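Local coordinates for protein fatty acyl CoA synthetase FADD13 (FATTY-ACYL-CoA SYNTHETASE) (Mycobacterium tuberculosis, PDB 3R44) that belongs to the ANL superfamily of AMP-binding enzymes and carries a large AMP-binding domain followed by a smaller C-terminal domain, at residues 226-231 with 237-242; 206-211 with 259-264; 42-47 with 77-82. One frame throughout, in Å; residues are numbered along the deposited sequence.

Contact 1: residues 226-231 with 237-242; sequences LTTVIF and VTLISM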
# COMPACT_ATOMS: atom_id res chain seq x y z
N LEU A 226 1.64 7.14 -3.44
CA LEU A 226 2.64 8.16 -3.30
C LEU A 226 3.87 7.91 -4.18
O LEU A 226 4.40 8.79 -4.85
CB LEU A 226 3.06 8.23 -1.82
CG LEU A 226 3.91 9.37 -1.41
CD1 LEU A 226 3.38 10.62 -2.16
CD2 LEU A 226 3.89 9.49 0.18
N THR A 227 4.35 6.69 -4.14
CA THR A 227 5.47 6.29 -5.01
C THR A 227 5.13 6.51 -6.49
O THR A 227 6.00 6.99 -7.25
CB THR A 227 5.88 4.86 -4.66
OG1 THR A 227 6.31 4.85 -3.29
CG2 THR A 227 7.00 4.37 -5.58
N THR A 228 3.88 6.24 -6.91
CA THR A 228 3.40 6.49 -8.29
C THR A 228 3.49 7.94 -8.65
O THR A 228 3.94 8.30 -9.72
CB THR A 228 1.94 6.10 -8.45
OG1 THR A 228 1.83 4.71 -8.20
CG2 THR A 228 1.34 6.40 -9.85
N VAL A 229 3.09 8.81 -7.75
CA VAL A 229 3.20 10.25 -8.02
C VAL A 229 4.68 10.65 -8.27
O VAL A 229 5.02 11.40 -9.19
CB VAL A 229 2.60 11.04 -6.85
CG1 VAL A 229 3.03 12.56 -6.83
CG2 VAL A 229 1.06 10.82 -6.75
N ILE A 230 5.57 10.18 -7.41
CA ILE A 230 7.00 10.49 -7.51
C ILE A 230 7.66 9.87 -8.77
O ILE A 230 8.43 10.52 -9.47
CB ILE A 230 7.79 10.03 -6.22
CG1 ILE A 230 7.20 10.68 -4.95
CG2 ILE A 230 9.29 10.33 -6.38
CD1 ILE A 230 6.95 12.10 -5.10
N PHE A 231 7.37 8.63 -9.09
CA PHE A 231 7.98 8.05 -10.28
C PHE A 231 7.42 8.63 -11.54
O PHE A 231 8.12 8.68 -12.52
CB PHE A 231 8.12 6.52 -10.27
CG PHE A 231 6.91 5.73 -10.73
CD1 PHE A 231 6.35 4.75 -9.89
CD2 PHE A 231 6.36 5.92 -11.99
CE1 PHE A 231 5.25 3.95 -10.33
CE2 PHE A 231 5.29 5.13 -12.45
CZ PHE A 231 4.73 4.16 -11.61
N VAL A 237 5.80 11.41 -16.72
CA VAL A 237 4.49 10.77 -16.96
C VAL A 237 3.45 11.76 -16.54
O VAL A 237 3.65 12.49 -15.56
CB VAL A 237 4.42 9.56 -16.08
CG1 VAL A 237 3.01 8.98 -15.97
CG2 VAL A 237 5.40 8.50 -16.67
N THR A 238 2.34 11.81 -17.24
CA THR A 238 1.24 12.67 -16.87
C THR A 238 0.31 11.90 -15.96
O THR A 238 -0.22 10.87 -16.35
CB THR A 238 0.47 13.11 -18.12
OG1 THR A 238 1.35 13.76 -19.04
CG2 THR A 238 -0.67 14.13 -17.82
N LEU A 239 0.04 12.40 -14.76
CA LEU A 239 -0.94 11.80 -13.85
C LEU A 239 -2.33 12.20 -14.27
O LEU A 239 -2.59 13.39 -14.46
CB LEU A 239 -0.72 12.28 -12.42
CG LEU A 239 0.44 11.63 -11.74
CD1 LEU A 239 0.62 12.40 -10.40
CD2 LEU A 239 0.13 10.18 -11.43
N ILE A 240 -3.21 11.21 -14.44
CA ILE A 240 -4.60 11.44 -14.72
C ILE A 240 -5.32 11.07 -13.44
O ILE A 240 -5.33 9.92 -13.03
CB ILE A 240 -5.10 10.61 -15.92
CG1 ILE A 240 -4.16 10.80 -17.14
CG2 ILE A 240 -6.56 10.93 -16.22
CD1 ILE A 240 -4.04 12.24 -17.66
N SER A 241 -5.93 12.04 -12.80
CA SER A 241 -6.50 11.80 -11.49
C SER A 241 -8.02 11.59 -11.50
O SER A 241 -8.77 12.40 -12.08
CB SER A 241 -6.14 12.97 -10.56
OG SER A 241 -6.83 12.84 -9.34
N MET A 242 -8.44 10.51 -10.84
CA MET A 242 -9.85 10.21 -10.54
C MET A 242 -10.01 10.10 -9.00
O MET A 242 -9.83 9.04 -8.46
CB MET A 242 -10.34 8.92 -11.24
CG MET A 242 -11.83 8.78 -11.25
SD MET A 242 -12.45 7.20 -11.96
CE MET A 242 -13.78 7.76 -12.92
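L239 projects from its strand toward helix 223-235 and meets V229 and T228 with its two methyls. L239 CD1 takes the V229 side, lying 4.0 Å from V229 CG2 and almost as near the V229 CA, so the leucine rests against helix backbone as well as side chain. L239 CD2 turns to T228 and approaches T228 CG2 at 4.3 Å. With CG beside the backbone N (chi1 -76°) and an extended chi2, the isobutyl group stands out from the strand and brings both methyls to the helix.

V229 meets it crosswise, the two side chains at about a right angle. Its CB is directed away from the strand, and contact comes through CG2, which sits beside the backbone N and anti to the carbonyl carbon. T228 gives the strand its methyl while its OG1 is bonded back to A224 O, one turn earlier in the helix. One face of the F231 ring lies against T228 CA, which is 3.6 Å above the ring plane and offset toward the rim; the same ring meets W202 with planes about 20° apart.

The helix and the strand are the last two elements of a beta-alpha-beta unit that starts with strand 213-216. V229 also packs on Y86 of helix 79-91. No hydrogen bond or charge links 226-231 to 237-242: hydrocarbon seats the helix on its sheet, which implies an attachment resting on buried surface and fit instead of directed bonds.

Contact 2: residues 206-211 with 259-264; sequences IDVRYR and VCIGGA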
# COMPACT_ATOMS: atom_id res chain seq x y z
N ILE A 206 9.15 -1.73 -14.55
CA ILE A 206 7.92 -1.87 -15.37
C ILE A 206 8.13 -1.17 -16.70
O ILE A 206 9.00 -0.29 -16.80
CB ILE A 206 6.67 -1.29 -14.67
CG1 ILE A 206 6.72 0.22 -14.55
CG2 ILE A 206 6.46 -1.93 -13.30
CD1 ILE A 206 5.38 0.76 -13.92
N ASP A 207 7.30 -1.52 -17.70
CA ASP A 207 7.39 -0.86 -18.99
C ASP A 207 6.68 0.50 -18.92
O ASP A 207 5.55 0.63 -19.36
CB ASP A 207 6.83 -1.75 -20.09
CG ASP A 207 6.90 -1.12 -21.49
OD1 ASP A 207 7.51 -0.03 -21.74
OD2 ASP A 207 6.30 -1.75 -22.37
N VAL A 208 7.33 1.49 -18.32
CA VAL A 208 6.81 2.86 -18.27
C VAL A 208 7.67 3.72 -19.20
O VAL A 208 8.91 3.49 -19.30
CB VAL A 208 6.78 3.43 -16.85
CG1 VAL A 208 8.19 3.49 -16.22
CG2 VAL A 208 6.07 4.83 -16.83
N ARG A 209 7.03 4.66 -19.90
CA ARG A 209 7.66 5.43 -20.99
C ARG A 209 7.47 6.92 -20.81
O ARG A 209 6.47 7.36 -20.24
CB ARG A 209 7.06 4.99 -22.32
CG ARG A 209 7.13 3.49 -22.56
CD ARG A 209 6.42 3.11 -23.83
NE ARG A 209 6.29 1.67 -23.89
CZ ARG A 209 5.62 1.03 -24.85
NH1 ARG A 209 5.01 1.72 -25.80
NH2 ARG A 209 5.56 -0.29 -24.82
N TYR A 210 8.45 7.69 -21.28
CA TYR A 210 8.35 9.13 -21.34
C TYR A 210 7.06 9.50 -22.02
O TYR A 210 6.72 8.93 -23.06
CB TYR A 210 9.51 9.69 -22.11
CG TYR A 210 9.49 11.20 -22.26
CD1 TYR A 210 9.28 12.02 -21.16
CD2 TYR A 210 9.66 11.81 -23.51
CE1 TYR A 210 9.26 13.45 -21.29
CE2 TYR A 210 9.64 13.23 -23.64
CZ TYR A 210 9.44 14.03 -22.51
OH TYR A 210 9.41 15.41 -22.61
N ARG A 211 6.33 10.45 -21.42
CA ARG A 211 5.04 10.96 -21.89
C ARG A 211 3.85 9.97 -21.71
O ARG A 211 2.74 10.29 -22.13
CB ARG A 211 5.15 11.47 -23.35
CG ARG A 211 6.19 12.57 -23.52
CD ARG A 211 6.23 13.30 -24.86
NE ARG A 211 5.09 14.21 -24.92
CZ ARG A 211 5.14 15.54 -24.81
NH1 ARG A 211 6.30 16.19 -24.69
NH2 ARG A 211 4.00 16.23 -24.85
N VAL A 259 -5.18 7.35 -21.70
CA VAL A 259 -4.45 6.73 -20.63
C VAL A 259 -3.71 5.47 -21.12
O VAL A 259 -4.26 4.62 -21.85
CB VAL A 259 -5.40 6.43 -19.43
CG1 VAL A 259 -4.68 5.59 -18.31
CG2 VAL A 259 -5.96 7.73 -18.84
N CYS A 260 -2.44 5.39 -20.74
CA CYS A 260 -1.56 4.26 -21.01
C CYS A 260 -1.47 3.22 -19.94
O CYS A 260 -1.30 2.01 -20.27
CB CYS A 260 -0.15 4.78 -21.32
SG CYS A 260 -0.07 6.12 -22.48
N ILE A 261 -1.50 3.64 -18.67
CA ILE A 261 -1.31 2.74 -17.58
C ILE A 261 -2.32 3.15 -16.53
O ILE A 261 -2.62 4.35 -16.38
CB ILE A 261 0.10 2.91 -16.96
CG1 ILE A 261 1.20 2.68 -18.02
CG2 ILE A 261 0.29 2.02 -15.70
CD1 ILE A 261 2.56 3.29 -17.51
N GLY A 262 -2.83 2.20 -15.77
CA GLY A 262 -3.73 2.54 -14.68
C GLY A 262 -3.36 1.83 -13.40
O GLY A 262 -3.04 0.65 -13.44
N GLY A 263 -3.47 2.51 -12.27
CA GLY A 263 -3.31 1.84 -11.01
C GLY A 263 -4.67 1.26 -10.59
O GLY A 263 -5.71 1.89 -10.80
N ALA A 264 -4.66 0.06 -10.03
CA ALA A 264 -5.88 -0.61 -9.61
C ALA A 264 -5.67 -1.65 -8.54
O ALA A 264 -4.56 -1.84 -8.00
CB ALA A 264 -6.55 -1.25 -10.84
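D207 and V208 both approach CD1 of I261, the residue that opens strand 261-264. I206, just ahead, packs its side chain on Y288 and I290 of the adjacent strand 288-291. D207 is the centre of an inverse gamma turn. D207 O lies 4.4 Å from I261 CD1 and accepts hydrogen bonds from Y288 OH and R287 NH2. V208 makes the closest approach, V208 CG2 standing 3.9 Å from I261 CD1; chi1 of 61° places CG1 between the backbone N and the carbonyl carbon, which leaves CG2 anti to the N and directed at I261, and the two side chains cross nearly at right angles.

The loop leads from helix 192-205 into strand 213-216, neighbour of 261-264 in the mixed sheet of the AMP-binding domain, and lies over the beginning of that parallel strand.

R209 turns back to D207 and grips its carboxylate side-on. R209 NE reaches D207 OD1 at 3.0 Å, nearly straight at 177° and within the guanidinium plane, while R209 NH2 forms the salt bridge to D207 OD2 at 2.9 Å; both oxygens are met on their syn sides, though the approach to OD1 is tilted out of the carboxylate plane.

Contact 3: residues 42-47 with 77-82; sequences VRMTYA and NSVEFC
M44 and V79 reach toward each other tip to tip, with the sulfur of the methionine set against the fork of the valine. M44 SD lies 3.9 Å from V79 CG2 and 4.1 Å from V79 CG1, so it touches both branches, and CE adds a further touch on CG2. The methionine chain explains the fit. CG is beside the backbone N (chi1 -74°), chi2 is extended and carries the sulfur out from the strand, and a bend at chi3 (58°) folds the terminal methyl over, bringing CE against the same valine branch.

V79 presents its two methyls differently. CG2 is anti to the backbone N, whereas CG1 fits between the N and the carbonyl carbon (chi1 74°). CG1 is the branch that also faces V42, and V42 CG1 comes within 4.3 Å of V79 CG1. V42 and M44 are two apart in the strand and point to the same side of it; R43 between them pairs instead with E257 in a salt bridge.

The valine is the first residue of its helix, immediately after the N-cap S78. Here S78 OG accepts from F81 N at 3.1 Å, a capping bond that satisfies an amide of the first turn. T45 fills the same N-cap position for helix 46-62.

Strand 42-45 forms an outermost strand of the mixed sheet and bonds antiparallel to strand 33-37 through M44 with A34 and Y35. From that neighbouring strand Y35 touches V79, and L52 of helix 46-62 touches both M44 and V79. The start of helix 79-91 is thus packed against the sheet margin with helix 46-62 alongside.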
# COMPACT_ATOMS: atom_id res chain seq x y z
N VAL A 42 -8.77 20.57 -13.60
CA VAL A 42 -7.33 20.86 -13.39
C VAL A 42 -6.53 20.22 -14.55
O VAL A 42 -6.72 19.05 -14.88
CB VAL A 42 -6.88 20.31 -12.04
CG1 VAL A 42 -5.37 20.45 -11.86
CG2 VAL A 42 -7.69 21.00 -10.88
N ARG A 43 -5.70 21.01 -15.24
CA ARG A 43 -4.83 20.49 -16.31
C ARG A 43 -3.52 21.28 -16.20
O ARG A 43 -3.43 22.40 -16.70
CB ARG A 43 -5.44 20.61 -17.71
CG ARG A 43 -4.61 20.00 -18.87
CD ARG A 43 -5.38 20.04 -20.28
NE ARG A 43 -6.65 19.33 -20.19
CZ ARG A 43 -6.84 18.02 -20.39
NH1 ARG A 43 -5.84 17.18 -20.74
NH2 ARG A 43 -8.05 17.54 -20.18
N MET A 44 -2.53 20.74 -15.51
CA MET A 44 -1.34 21.52 -15.17
C MET A 44 -0.11 20.91 -15.76
O MET A 44 0.01 19.71 -15.76
CB MET A 44 -1.19 21.59 -13.68
CG MET A 44 -2.22 22.54 -13.09
SD MET A 44 -2.15 22.46 -11.31
CE MET A 44 -0.46 22.91 -10.91
N THR A 45 0.80 21.77 -16.25
CA THR A 45 2.09 21.32 -16.75
C THR A 45 3.08 21.12 -15.61
O THR A 45 2.85 21.51 -14.48
CB THR A 45 2.69 22.32 -17.67
OG1 THR A 45 2.88 23.52 -16.92
CG2 THR A 45 1.78 22.62 -18.92
N TYR A 46 4.20 20.49 -15.93
CA TYR A 46 5.27 20.32 -14.91
C TYR A 46 5.76 21.66 -14.36
O TYR A 46 5.97 21.81 -13.15
CB TYR A 46 6.42 19.43 -15.39
CG TYR A 46 6.11 18.02 -15.07
CD1 TYR A 46 5.64 17.14 -16.06
CD2 TYR A 46 6.23 17.55 -13.79
CE1 TYR A 46 5.32 15.84 -15.75
CE2 TYR A 46 5.89 16.27 -13.45
CZ TYR A 46 5.43 15.40 -14.43
OH TYR A 46 5.12 14.09 -14.01
N ALA A 47 5.92 22.65 -15.23
CA ALA A 47 6.31 23.99 -14.74
C ALA A 47 5.26 24.55 -13.75
O ALA A 47 5.62 25.12 -12.70
CB ALA A 47 6.55 24.97 -15.91
N ASN A 77 -7.66 13.17 -2.68
CA ASN A 77 -6.68 13.29 -3.77
C ASN A 77 -6.88 14.62 -4.50
O ASN A 77 -8.03 15.01 -4.84
CB ASN A 77 -6.88 12.15 -4.76
CG ASN A 77 -6.31 10.86 -4.28
OD1 ASN A 77 -6.15 10.65 -3.07
ND2 ASN A 77 -6.03 9.97 -5.21
N SER A 78 -5.78 15.30 -4.77
CA SER A 78 -5.81 16.59 -5.45
C SER A 78 -4.38 16.96 -5.80
O SER A 78 -3.42 16.36 -5.28
CB SER A 78 -6.41 17.70 -4.54
OG SER A 78 -5.57 17.91 -3.42
N VAL A 79 -4.23 17.90 -6.70
CA VAL A 79 -2.94 18.43 -7.01
C VAL A 79 -2.36 19.15 -5.77
O VAL A 79 -1.14 19.18 -5.56
CB VAL A 79 -2.99 19.33 -8.25
CG1 VAL A 79 -3.65 20.68 -7.92
CG2 VAL A 79 -1.57 19.51 -8.88
N GLU A 80 -3.20 19.72 -4.91
CA GLU A 80 -2.67 20.29 -3.63
C GLU A 80 -2.00 19.27 -2.72
O GLU A 80 -0.98 19.53 -2.11
CB GLU A 80 -3.77 20.97 -2.83
CG GLU A 80 -4.28 22.28 -3.41
CD GLU A 80 -5.30 22.13 -4.56
OE1 GLU A 80 -5.76 21.01 -4.92
OE2 GLU A 80 -5.63 23.17 -5.15
N PHE A 81 -2.59 18.10 -2.60
CA PHE A 81 -2.02 16.99 -1.86
C PHE A 81 -0.60 16.76 -2.40
O PHE A 81 0.40 16.73 -1.62
CB PHE A 81 -2.89 15.74 -2.03
CG PHE A 81 -2.63 14.62 -1.05
CD1 PHE A 81 -3.71 14.02 -0.40
CD2 PHE A 81 -1.38 14.10 -0.85
CE1 PHE A 81 -3.54 12.98 0.51
CE2 PHE A 81 -1.20 13.06 0.08
CZ PHE A 81 -2.29 12.53 0.76
N CYS A 82 -0.48 16.62 -3.72
CA CYS A 82 0.84 16.31 -4.32
C CYS A 82 1.84 17.48 -4.06
O CYS A 82 3.00 17.27 -3.73
CB CYS A 82 0.71 16.16 -5.81
SG CYS A 82 -0.25 14.74 -6.29

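Each contact has one segment on the same mixed sheet of the AMP-binding domain. Contact 3 closes first along the chain; the segments of contact 1 then fall between the two of contact 2. Contact 1 is central: its centre lies 9 Å from that of contact 2 and 10 Å from that of contact 3, while contacts 2 and 3 are 18 Å apart and do not touch. V237 CG2 packs on V208 CG2 to join contacts 1 and 2. A probable hydrogen bond between V237 O and Y46 OH, with V229 packing on C82, joins contacts 1 and 3. The three contacts thus lie in a row from the 42-45 margin inward to strand 261-264.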